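YfkN protein (Bacillus subtilis subsp. subtilis, PDB 3GVE) belongs to the calcineurin-like phosphoesterase family of metal-binding proteins and holds a manganese and a magnesium ion side by side in its fold. Local coordinates at residues A[87-90]-A[91-95]; A[322-325]-A[326-330]. One frame throughout, in Å; residues are numbered along the deposited sequence.

Interaction 1: A[87-90]-A[91-95]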
ATOM      1  N   THR A  87      18.388 -25.114   1.103  1.00 23.76           N
ATOM      2  CA  THR A  87      19.078 -25.188   2.373  1.00 26.70           C
ATOM      3  C   THR A  87      18.338 -24.534   3.553  1.00 25.16           C
ATOM      4  O   THR A  87      18.322 -25.049   4.648  1.00 26.37           O
ATOM      5  CB  THR A  87      20.504 -24.585   2.230  1.00 32.51           C
ATOM      6  OG1 THR A  87      21.347 -25.454   1.421  1.00 34.60           O
ATOM      7  CG2 THR A  87      21.126 -24.158   3.626  1.00 34.78           C
ATOM      8  N   LYS A  88      17.729 -23.380   3.304  1.00 21.46           N
ATOM      9  CA  LYS A  88      16.936 -22.713   4.319  1.00 20.21           C
ATOM     10  C   LYS A  88      15.545 -22.617   3.769  1.00 15.69           C
ATOM     11  O   LYS A  88      15.365 -22.383   2.598  1.00 16.22           O
ATOM     12  CB  LYS A  88      17.445 -21.303   4.562  1.00 23.25           C
ATOM     13  CG  LYS A  88      18.424 -21.178   5.702  1.00 26.78           C
ATOM     14  CD  LYS A  88      18.838 -19.727   5.892  1.00 29.11           C
ATOM     15  CE  LYS A  88      20.352 -19.584   5.959  1.00 31.26           C
ATOM     16  NZ  LYS A  88      20.816 -19.199   7.290  1.00 32.51           N
ATOM     17  N   THR A  89      14.563 -22.816   4.624  1.00 13.63           N
ATOM     18  CA  THR A  89      13.173 -22.581   4.251  1.00 13.18           C
ATOM     19  C   THR A  89      12.870 -21.078   4.297  1.00 11.45           C
ATOM     20  O   THR A  89      13.258 -20.393   5.216  1.00 12.25           O
ATOM     21  CB  THR A  89      12.238 -23.287   5.227  1.00 13.99           C
ATOM     22  OG1 THR A  89      12.552 -24.679   5.244  1.00 16.89           O
ATOM     23  CG2 THR A  89      10.777 -23.111   4.815  1.00 13.68           C
ATOM     24  N   HIS A  90      12.164 -20.563   3.306  1.00 10.45           N
ATOM     25  CA  HIS A  90      11.747 -19.161   3.362  1.00 10.41           C
ATOM     26  C   HIS A  90      10.976 -18.975   4.681  1.00 10.00           C
ATOM     27  O   HIS A  90      10.072 -19.726   4.961  1.00  9.52           O
ATOM     28  CB  HIS A  90      10.843 -18.851   2.166  1.00  9.78           C
ATOM     29  CG  HIS A  90      10.584 -17.389   1.966  1.00  8.67           C
ATOM     30  ND1 HIS A  90      10.025 -16.594   2.943  1.00 10.24           N
ATOM     31  CD2 HIS A  90      10.825 -16.579   0.912  1.00  9.14           C
ATOM     32  CE1 HIS A  90       9.923 -15.360   2.494  1.00  9.77           C
ATOM     33  NE2 HIS A  90      10.395 -15.324   1.263  1.00  9.56           N
ATOM     34  N   PRO A  91      11.328 -17.966   5.475  1.00 10.61           N
ATOM     35  CA  PRO A  91      10.670 -17.767   6.777  1.00 10.44           C
ATOM     36  C   PRO A  91       9.142 -17.637   6.689  1.00 10.10           C
ATOM     37  O   PRO A  91       8.461 -18.087   7.579  1.00 10.43           O
ATOM     38  CB  PRO A  91      11.309 -16.473   7.288  1.00 12.62           C
ATOM     39  CG  PRO A  91      12.652 -16.507   6.716  1.00 14.21           C
ATOM     40  CD  PRO A  91      12.472 -17.051   5.322  1.00 12.38           C
ATOM     41  N   ILE A  92       8.621 -17.047   5.621  1.00  9.57           N
ATOM     42  CA  ILE A  92       7.171 -16.983   5.458  1.00  9.52           C
ATOM     43  C   ILE A  92       6.585 -18.395   5.264  1.00  8.91           C
ATOM     44  O   ILE A  92       5.577 -18.756   5.854  1.00  9.58           O
ATOM     45  CB  ILE A  92       6.780 -16.044   4.313  1.00 10.12           C
ATOM     46  CG1 ILE A  92       7.071 -14.599   4.734  1.00 10.34           C
ATOM     47  CG2 ILE A  92       5.312 -16.239   3.937  1.00 11.15           C
ATOM     48  CD1 ILE A  92       6.896 -13.591   3.621  1.00 11.29           C
ATOM     49  N   ILE A  93       7.248 -19.185   4.434  1.00  9.06           N
ATOM     50  CA  ILE A  93       6.868 -20.577   4.240  1.00  8.53           C
ATOM     51  C   ILE A  93       6.955 -21.387   5.547  1.00  8.81           C
ATOM     52  O   ILE A  93       6.111 -22.220   5.800  1.00  9.71           O
ATOM     53  CB  ILE A  93       7.681 -21.230   3.094  1.00  9.06           C
ATOM     54  CG1 ILE A  93       7.408 -20.500   1.757  1.00 10.39           C
ATOM     55  CG2 ILE A  93       7.376 -22.743   2.980  1.00 10.11           C
ATOM     56  CD1 ILE A  93       5.921 -20.519   1.304  1.00 11.35           C
ATOM     57  N   SER A  94       7.957 -21.121   6.383  1.00  9.67           N
ATOM     58  CA  SER A  94       7.989 -21.772   7.732  1.00 10.18           C
ATOM     59  C   SER A  94       6.750 -21.506   8.530  1.00  8.56           C
ATOM     60  O   SER A  94       6.275 -22.407   9.225  1.00  9.88           O
ATOM     61  CB  SER A  94       9.195 -21.332   8.527  1.00 12.47           C
ATOM     62  OG  SER A  94      10.403 -21.582   7.830  1.00 15.57           O
ATOM     63  N   VAL A  95       6.220 -20.287   8.454  1.00  8.92           N
ATOM     64  CA  VAL A  95       4.956 -19.990   9.155  1.00  8.73           C
ATOM     65  C   VAL A  95       3.787 -20.812   8.595  1.00  8.25           C
ATOM     66  O   VAL A  95       2.978 -21.387   9.302  1.00  9.25           O
ATOM     67  CB  VAL A  95       4.608 -18.473   9.095  1.00  9.26           C
ATOM     68  CG1 VAL A  95       3.270 -18.193   9.676  1.00 10.21           C
ATOM     69  CG2 VAL A  95       5.690 -17.670   9.885  1.00  9.98           C
TER
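Helix 91-98 begins at an N-cap histidine, and the side chain of H90 turns forward to take up the first backbone N-H beyond the proline. I92 N donates to H90 ND1 over 3.1 Å and lies only 8° out of the imidazole plane. With CG anti to the backbone N (chi1 -168°), the ring is carried forward beside the first turn, its ND1 edge toward I92 N, and runs alongside I92, whose CD1 touches H90 CE1 at 3.7 Å. Because ND1 accepts this bond, its proton, if the ring is neutral, should sit on NE2. P91 suits the first turn: its fixed phi fits a helix, and an N-H there would have no carbonyl one turn back to bond to, so proline loses nothing by lacking one. The helical bonding then starts at the cap itself, S94 N giving a bond of 2.9 Å to H90 O, while S94 OG lies at 3.4 Å from the same oxygen, at best a weak bond. T89 CG2 packs on I93 CG2 at 3.9 Å and also touches the hydroxyl oxygen S94 OG at 3.4 Å. I93 CG1 packs on H90 CB at 3.8 Å, and T121 of helix 115-123 and A75 of helix 70-85 cover the histidine further.

Interaction 2: A[322-325]-A[326-330]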
ATOM      1  N   GLU A 322       0.225 -17.721  18.950  0.50 14.86           N
ATOM      2  CA  GLU A 322       1.569 -18.111  19.371  0.50 16.20           C
ATOM      3  C   GLU A 322       2.368 -18.899  18.325  0.50 15.78           C
ATOM      4  O   GLU A 322       3.570 -18.792  18.300  0.50 16.17           O
ATOM      5  CB  GLU A 322       1.537 -18.895  20.695  0.50 20.35           C
ATOM      6  CG  GLU A 322       0.983 -18.107  21.859  0.50 26.32           C
ATOM      7  CD  GLU A 322       0.938 -18.904  23.157  0.50 31.69           C
ATOM      8  OE1 GLU A 322       1.346 -20.079  23.170  0.50 33.70           O
ATOM      9  OE2 GLU A 322       0.491 -18.322  24.165  0.50 34.00           O
ATOM     10  N   THR A 323       1.704 -19.689  17.483  1.00 15.37           N
ATOM     11  CA  THR A 323       2.444 -20.508  16.557  1.00 15.13           C
ATOM     12  C   THR A 323       3.106 -19.566  15.523  1.00 13.49           C
ATOM     13  O   THR A 323       4.238 -19.779  15.110  1.00 14.46           O
ATOM     14  CB  THR A 323       1.544 -21.534  15.857  1.00 16.74           C
ATOM     15  OG1 THR A 323       1.033 -22.447  16.835  1.00 18.41           O
ATOM     16  CG2 THR A 323       2.254 -22.359  14.733  1.00 16.86           C
ATOM     17  N   VAL A 324       2.364 -18.545  15.105  1.00 12.42           N
ATOM     18  CA  VAL A 324       2.913 -17.566  14.175  1.00 11.45           C
ATOM     19  C   VAL A 324       4.061 -16.803  14.812  1.00 11.56           C
ATOM     20  O   VAL A 324       5.123 -16.732  14.251  1.00 11.74           O
ATOM     21  CB  VAL A 324       1.842 -16.583  13.654  1.00 11.71           C
ATOM     22  CG1 VAL A 324       2.497 -15.520  12.778  1.00 12.36           C
ATOM     23  CG2 VAL A 324       0.782 -17.363  12.853  1.00 11.80           C
ATOM     24  N   THR A 325       3.825 -16.248  15.997  1.00 12.08           N
ATOM     25  CA  THR A 325       4.838 -15.450  16.661  1.00 12.98           C
ATOM     26  C   THR A 325       6.108 -16.241  16.912  1.00 13.05           C
ATOM     27  O   THR A 325       7.181 -15.772  16.612  1.00 13.53           O
ATOM     28  CB  THR A 325       4.318 -14.843  17.984  1.00 13.44           C
ATOM     29  OG1 THR A 325       3.166 -14.056  17.707  1.00 15.06           O
ATOM     30  CG2 THR A 325       5.362 -13.958  18.621  1.00 15.42           C
ATOM     31  N   ASN A 326       5.968 -17.444  17.458  1.00 13.63           N
ATOM     32  CA  ASN A 326       7.132 -18.256  17.772  1.00 15.16           C
ATOM     33  C   ASN A 326       7.936 -18.610  16.518  1.00 13.90           C
ATOM     34  O   ASN A 326       9.146 -18.616  16.520  1.00 14.82           O
ATOM     35  CB  ASN A 326       6.722 -19.544  18.503  1.00 19.09           C
ATOM     36  CG  ASN A 326       6.320 -19.305  19.952  1.00 24.51           C
ATOM     37  OD1 ASN A 326       6.517 -18.230  20.484  1.00 26.20           O
ATOM     38  ND2 ASN A 326       5.740 -20.308  20.573  1.00 26.70           N
ATOM     39  N   THR A 327       7.231 -18.904  15.440  1.00 11.87           N
ATOM     40  CA  THR A 327       7.878 -19.330  14.220  1.00 12.12           C
ATOM     41  C   THR A 327       8.637 -18.191  13.541  1.00 11.54           C
ATOM     42  O   THR A 327       9.744 -18.363  13.107  1.00 13.26           O
ATOM     43  CB  THR A 327       6.847 -19.957  13.261  1.00 11.85           C
ATOM     44  OG1 THR A 327       6.198 -21.037  13.933  1.00 13.34           O
ATOM     45  CG2 THR A 327       7.524 -20.511  12.028  1.00 12.98           C
ATOM     46  N   ILE A 328       8.024 -17.021  13.485  1.00 11.16           N
ATOM     47  CA  ILE A 328       8.592 -15.893  12.749  1.00 11.23           C
ATOM     48  C   ILE A 328       9.453 -14.933  13.581  1.00 11.49           C
ATOM     49  O   ILE A 328      10.100 -14.098  13.036  1.00 11.42           O
ATOM     50  CB  ILE A 328       7.459 -15.078  12.054  1.00 11.08           C
ATOM     51  CG1 ILE A 328       8.009 -14.280  10.868  1.00 11.05           C
ATOM     52  CG2 ILE A 328       6.748 -14.173  13.070  1.00 11.20           C
ATOM     53  CD1 ILE A 328       8.513 -15.152   9.715  1.00 11.99           C
ATOM     54  N   GLN A 329       9.437 -15.066  14.899  1.00 12.67           N
ATOM     55  CA  GLN A 329      10.066 -14.085  15.788  1.00 14.06           C
ATOM     56  C   GLN A 329      11.489 -13.677  15.403  1.00 13.43           C
ATOM     57  O   GLN A 329      11.783 -12.502  15.314  1.00 13.21           O
ATOM     58  CB  GLN A 329      10.066 -14.588  17.232  1.00 16.50           C
ATOM     59  CG  GLN A 329      10.718 -13.628  18.182  1.00 19.37           C
ATOM     60  CD  GLN A 329      10.264 -13.870  19.581  1.00 22.79           C
ATOM     61  OE1 GLN A 329       9.129 -13.647  19.914  1.00 23.12           O
ATOM     62  NE2 GLN A 329      11.164 -14.359  20.407  1.00 25.29           N
ATOM     63  N   GLN A 330      12.358 -14.652  15.184  1.00 13.25           N
ATOM     64  CA  GLN A 330      13.762 -14.338  14.879  1.00 14.31           C
ATOM     65  C   GLN A 330      13.863 -13.539  13.581  1.00 12.93           C
ATOM     66  O   GLN A 330      14.579 -12.579  13.495  1.00 12.79           O
ATOM     67  CB  GLN A 330      14.639 -15.590  14.804  1.00 16.95           C
ATOM     68  CG  GLN A 330      16.141 -15.258  14.779  1.00 21.32           C
ATOM     69  CD  GLN A 330      16.537 -14.316  15.918  1.00 24.52           C
ATOM     70  OE1 GLN A 330      16.378 -14.653  17.080  1.00 26.59           O
ATOM     71  NE2 GLN A 330      17.008 -13.117  15.577  1.00 24.53           N
TER
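T327 and T323 meet through one carbonyl, and backbone hydrogen bonds form the first group of contacts here. N326 N binds E322 O at 2.9 Å, T327 N binds T323 O, and I328 N binds V324 O, coming almost head-on to the carbonyl (C=O...N angle 164°). The next bond of the series, from Q329 N to T325 O, is weak: its angle falls to 125° although the atoms are 2.9 Å apart.

Bonds made by side chains come second. T327 OG1 donates to T323 O at 2.6 Å, so this oxygen receives two donors, the backbone N from well above the carbonyl plane and the hydroxyl from closer to it. The hydroxyl gets there because OG1 stands beside the backbone N, anti to the carbonyl carbon (chi1 -57°), which turns it back to the preceding turn. Threonine suits this place: its hydroxyl is satisfied within the helix while CG2 is left for packing against helix 91-98. N321, just before the helix, accepts from V324 N through OD1, and its backbone O is hydrogen-bonded to T325 OG1.

Van der Waals contacts make up the rest. I328 CG2 rests 3.3 Å from V324 O and reaches V324 CG1 at 4.5 Å, a loose apolar pair on the buried side, where branched aliphatic chains fit; V324 also packs on A41 and A44 of helix 40-53. On the more exposed side T325 CG2 comes within 4.0 Å of Q329 OE1, the two side chains crossing obliquely, and N326 CG sits 3.2 Å from E322 O. Polar chains are at home there, beside solvent. Buried V324 and I328 set against exposed E322, N326 and Q329 are the mark of an amphipathic alpha-helix, here the first turns of the C-terminal helix 322-340.

In the fold
Interaction 1 comes first along the chain, at the start of helix 91-98, and interaction 2 much later, at the start of the C-terminal helix 322-340; their centres are 12 Å apart, on the same side of the chain's centre. The two helices touch directly: I328 CD1 lies 3.6 Å from P91 O and 3.8 Å from V95 CG2, while T327 CG2 packs on the backbone of S94 and V95. The C-terminal helix 322-340 thus packs against helix 91-98. M24 touches both V95 and I328, joining this packing to the loop that follows the manganese ligands D19 and H21.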